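Local coordinates for porin (Rhodobacter blasticus, PDB 3PRN), which forms trimeric outer-membrane channels that let small hydrophilic solutes diffuse passively, up to an exclusion limit of about 0.6 kDa, at residues E99-F107 with E278-R286. The protein carries 1 engineered substitution. Residues are numbered along the deposited sequence; the frame is centred on the assembly and turned at random.
Sequences EMGYEWSSF and ETVADVGVR. Engineered in segment 99-107: W104 (natural residue Ala). With C8E ((hydroxyethyloxy)tri(ethyloxy)octane), chain D.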
loop_
_atom_site.group_PDB
_atom_site.type_symbol
_atom_site.label_atom_id
_atom_site.label_comp_id
_atom_site.label_asym_id
_atom_site.label_seq_id
_atom_site.Cartn_x
_atom_site.Cartn_y
_atom_site.Cartn_z
ATOM N N GLU A 99 4.124 21.050 22.441
ATOM C CA GLU A 99 3.099 20.913 21.383
ATOM C C GLU A 99 1.684 20.868 21.923
ATOM O O GLU A 99 1.405 20.422 23.032
ATOM C CB GLU A 99 3.413 19.699 20.488
ATOM C CG GLU A 99 4.660 19.968 19.618
ATOM C CD GLU A 99 5.123 18.732 18.856
ATOM O OE1 GLU A 99 4.618 17.617 19.167
ATOM O OE2 GLU A 99 5.979 18.857 17.940
ATOM N N MET A 100 0.724 21.323 21.125
ATOM C CA MET A 100 -0.665 21.380 21.475
ATOM C C MET A 100 -1.582 21.402 20.235
ATOM O O MET A 100 -1.063 21.512 19.115
ATOM C CB MET A 100 -0.929 22.680 22.280
ATOM C CG MET A 100 -0.250 23.891 21.602
ATOM S SD MET A 100 -0.858 25.458 22.330
ATOM C CE MET A 100 -0.083 25.389 23.920
ATOM N N GLY A 101 -2.872 21.277 20.475
ATOM C CA GLY A 101 -3.845 21.265 19.384
ATOM C C GLY A 101 -3.916 19.828 18.791
ATOM O O GLY A 101 -3.063 18.965 19.097
ATOM N N TYR A 102 -4.900 19.604 17.920
ATOM C CA TYR A 102 -5.053 18.241 17.383
ATOM C C TYR A 102 -3.968 17.876 16.393
ATOM O O TYR A 102 -3.831 16.679 16.066
ATOM C CB TYR A 102 -6.451 18.069 16.788
ATOM C CG TYR A 102 -6.702 18.426 15.359
ATOM C CD1 TYR A 102 -6.862 19.734 14.970
ATOM C CD2 TYR A 102 -6.754 17.423 14.357
ATOM C CE1 TYR A 102 -7.149 20.072 13.658
ATOM C CE2 TYR A 102 -6.987 17.754 13.026
ATOM C CZ TYR A 102 -7.227 19.075 12.701
ATOM O OH TYR A 102 -7.467 19.457 11.445
ATOM N N GLU A 103 -3.104 18.814 15.993
ATOM C CA GLU A 103 -2.009 18.423 15.102
ATOM C C GLU A 103 -0.676 18.452 15.827
ATOM O O GLU A 103 0.335 18.364 15.112
ATOM C CB GLU A 103 -1.968 19.329 13.866
ATOM C CG GLU A 103 -3.288 19.237 13.106
ATOM C CD GLU A 103 -3.369 20.352 12.063
ATOM O OE1 GLU A 103 -3.361 21.554 12.460
ATOM O OE2 GLU A 103 -3.425 19.991 10.894
ATOM N N TRP A 104 -0.610 18.530 17.149
ATOM C CA TRP A 104 0.609 18.544 17.928
ATOM C C TRP A 104 1.637 19.502 17.326
ATOM O O TRP A 104 2.722 19.102 16.910
ATOM C CB TRP A 104 1.347 17.133 18.092
ATOM C CG TRP A 104 0.161 16.416 18.706
ATOM C CD1 TRP A 104 -0.625 15.498 18.140
ATOM C CD2 TRP A 104 -0.346 16.730 19.997
ATOM N NE1 TRP A 104 -1.694 15.254 19.069
ATOM C CE2 TRP A 104 -1.516 16.002 20.145
ATOM C CE3 TRP A 104 0.077 17.567 21.045
ATOM C CZ2 TRP A 104 -2.332 16.098 21.288
ATOM C CZ3 TRP A 104 -0.737 17.634 22.198
ATOM C CH2 TRP A 104 -1.888 16.937 22.310
ATOM N N SER A 105 1.295 20.777 17.292
ATOM C CA SER A 105 2.214 21.791 16.746
ATOM C C SER A 105 2.555 22.845 17.825
ATOM O O SER A 105 1.842 23.059 18.822
ATOM C CB SER A 105 1.580 22.498 15.550
ATOM O OG SER A 105 0.444 23.228 15.976
ATOM N N SER A 106 3.719 23.483 17.619
ATOM C CA SER A 106 4.199 24.507 18.522
ATOM C C SER A 106 5.350 25.270 17.843
ATOM O O SER A 106 6.311 24.651 17.366
ATOM C CB SER A 106 4.755 23.893 19.836
ATOM O OG SER A 106 5.376 24.879 20.653
ATOM N N PHE A 107 5.232 26.604 17.939
ATOM C CA PHE A 107 6.369 27.459 17.512
ATOM C C PHE A 107 7.522 27.262 18.500
ATOM O O PHE A 107 8.682 27.575 18.158
ATOM C CB PHE A 107 5.922 28.924 17.480
ATOM C CG PHE A 107 4.957 29.212 16.358
ATOM C CD1 PHE A 107 5.442 29.127 15.034
ATOM C CD2 PHE A 107 3.652 29.594 16.572
ATOM C CE1 PHE A 107 4.595 29.404 13.952
ATOM C CE2 PHE A 107 2.832 29.878 15.487
ATOM C CZ PHE A 107 3.301 29.793 14.184
ATOM N N GLU A 278 2.408 35.484 12.830
ATOM C CA GLU A 278 1.370 34.652 12.226
ATOM C C GLU A 278 0.394 34.190 13.322
ATOM O O GLU A 278 0.804 33.861 14.444
ATOM C CB GLU A 278 1.965 33.294 11.776
ATOM C CG GLU A 278 3.233 33.418 10.951
ATOM C CD GLU A 278 4.473 33.244 11.807
ATOM O OE1 GLU A 278 4.631 33.992 12.842
ATOM O OE2 GLU A 278 5.349 32.355 11.500
ATOM N N THR A 279 -0.880 34.150 13.006
ATOM C CA THR A 279 -1.890 33.633 13.948
ATOM C C THR A 279 -2.461 32.321 13.359
ATOM O O THR A 279 -2.843 32.251 12.205
ATOM C CB THR A 279 -3.015 34.637 14.156
ATOM O OG1 THR A 279 -2.475 35.877 14.583
ATOM C CG2 THR A 279 -4.016 34.173 15.218
ATOM N N VAL A 280 -2.418 31.278 14.192
ATOM C CA VAL A 280 -2.916 29.981 13.745
ATOM C C VAL A 280 -3.849 29.410 14.822
ATOM O O VAL A 280 -3.658 29.700 16.023
ATOM C CB VAL A 280 -1.818 28.967 13.406
ATOM C CG1 VAL A 280 -0.903 29.534 12.307
ATOM C CG2 VAL A 280 -0.951 28.577 14.586
ATOM N N ALA A 281 -4.852 28.657 14.423
ATOM C CA ALA A 281 -5.721 28.013 15.394
ATOM C C ALA A 281 -6.159 26.636 14.838
ATOM O O ALA A 281 -6.256 26.478 13.611
ATOM C CB ALA A 281 -6.973 28.835 15.698
ATOM N N ASP A 282 -6.574 25.754 15.750
ATOM C CA ASP A 282 -7.087 24.468 15.263
ATOM C C ASP A 282 -8.040 23.869 16.290
ATOM O O ASP A 282 -7.986 24.232 17.482
ATOM C CB ASP A 282 -5.870 23.534 15.022
ATOM C CG ASP A 282 -5.219 23.127 16.330
ATOM O OD1 ASP A 282 -5.816 22.296 17.063
ATOM O OD2 ASP A 282 -4.131 23.591 16.713
ATOM N N VAL A 283 -8.927 23.002 15.879
ATOM C CA VAL A 283 -9.784 22.222 16.758
ATOM C C VAL A 283 -10.103 20.926 15.988
ATOM O O VAL A 283 -10.523 20.984 14.832
ATOM C CB VAL A 283 -11.059 22.958 17.216
ATOM C CG1 VAL A 283 -12.015 23.295 16.102
ATOM C CG2 VAL A 283 -11.789 22.115 18.282
ATOM N N GLY A 284 -9.913 19.798 16.635
ATOM C CA GLY A 284 -10.173 18.516 15.983
ATOM C C GLY A 284 -10.124 17.334 16.957
ATOM O O GLY A 284 -9.955 17.508 18.171
ATOM N N VAL A 285 -10.290 16.158 16.358
ATOM C CA VAL A 285 -10.262 14.871 17.074
ATOM C C VAL A 285 -9.238 13.928 16.485
ATOM O O VAL A 285 -9.018 13.900 15.274
ATOM C CB VAL A 285 -11.555 14.061 16.903
ATOM C CG1 VAL A 285 -12.080 13.476 18.215
ATOM C CG2 VAL A 285 -12.702 14.854 16.297
ATOM N N ARG A 286 -8.646 13.179 17.364
ATOM C CA ARG A 286 -7.746 12.104 16.979
ATOM C C ARG A 286 -8.318 10.825 17.639
ATOM O O ARG A 286 -8.678 10.825 18.835
ATOM C CB ARG A 286 -6.330 12.362 17.463
ATOM C CG ARG A 286 -5.407 11.180 17.171
ATOM C CD ARG A 286 -4.068 11.289 17.883
ATOM N NE ARG A 286 -3.386 10.000 18.027
ATOM C CZ ARG A 286 -2.073 9.837 17.848
ATOM N NH1 ARG A 286 -1.294 10.874 17.512
ATOM N NH2 ARG A 286 -1.439 8.667 17.987
HETATM C C1 C8E D . -13.603 28.817 12.295
HETATM C C2 C8E D . -12.139 29.001 12.429
HETATM C C3 C8E D . -11.679 28.825 13.788
HETATM C C4 C8E D . -11.418 27.369 13.948
HETATM C C5 C8E D . -10.451 27.352 15.075
HETATM C C6 C8E D . -11.059 26.680 16.195
HETATM C C7 C8E D . -10.338 27.273 17.313
HETATM C C8 C8E D . -10.972 26.761 18.562
HETATM O O9 C8E D . -10.171 26.509 19.721
HETATM C C10 C8E D . -9.750 27.650 20.462
HETATM C C11 C8E D . -8.578 27.222 21.298
HETATM O O12 C8E D . -9.028 26.494 22.484
HETATM C C13 C8E D . -8.332 26.888 23.688
HETATM C C14 C8E D . -8.972 27.473 24.988
HETATM O O15 C8E D . -8.187 28.025 26.104
HETATM C C16 C8E D . -8.333 27.199 27.290
HETATM C C17 C8E D . -9.540 27.541 28.169
HETATM O O18 C8E D . -9.746 27.240 29.561
HETATM C C19 C8E D . -9.637 25.870 30.018
HETATM C C20 C8E D . -10.846 24.848 30.154
HETATM O O21 C8E D . -11.397 24.465 28.868
HETATM O O HOH W 1 -1.963 21.746 16.419
HETATM O O HOH W 2 -2.190 13.691 16.193
#
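Y102 lies across the backbone of G284, with one ring face on the strand. G284 CA sits over that face in a CH-pi contact, 3.8 Å from the ring centroid. The other face is covered by E103 CG, above the ring centre. CG of Y102 stands between its own backbone N and carbonyl carbon (chi1 88°), which turns the ring flat onto the strand, its long axis across the chain. Y102 OH hydrogen-bonds S28 O, and S28 is a magnesium ligand.

D282 reaches the type I turn from G101 to the engineered W104. Its OD1 accepts a hydrogen bond from Y102 N (3.0 Å), which arrives from above the carboxylate plane, 44° out of it. The same OD1 lies near the Y102 ring edge, 3.5 Å from Y102 CD1. D282 OD2 takes a hydrogen bond from a water, 2.9 Å away, that also binds M100 O, E103 N and S105 OG. S270 OG is a further partner of OD2.

Farther along, F107 CE2 meets V280 CG2 at 4.1 Å. With an alanine in place of Y102, a gap would probably open between G284 and E103, and S28 O would lose its hydroxyl partner.

Segment 99-107 belongs to the long loop between helix 88-91 and strand 131-138, folded into the 16-stranded barrel against the inside of its wall, as in general porins, where such a loop narrows the pore. Strand 279-288 runs between strands 265-273 and 2-15. On its outer side, V283 CG1 touches detergent C8E at C6 (3.5 Å), and V285 packs on F47 of a neighbouring subunit.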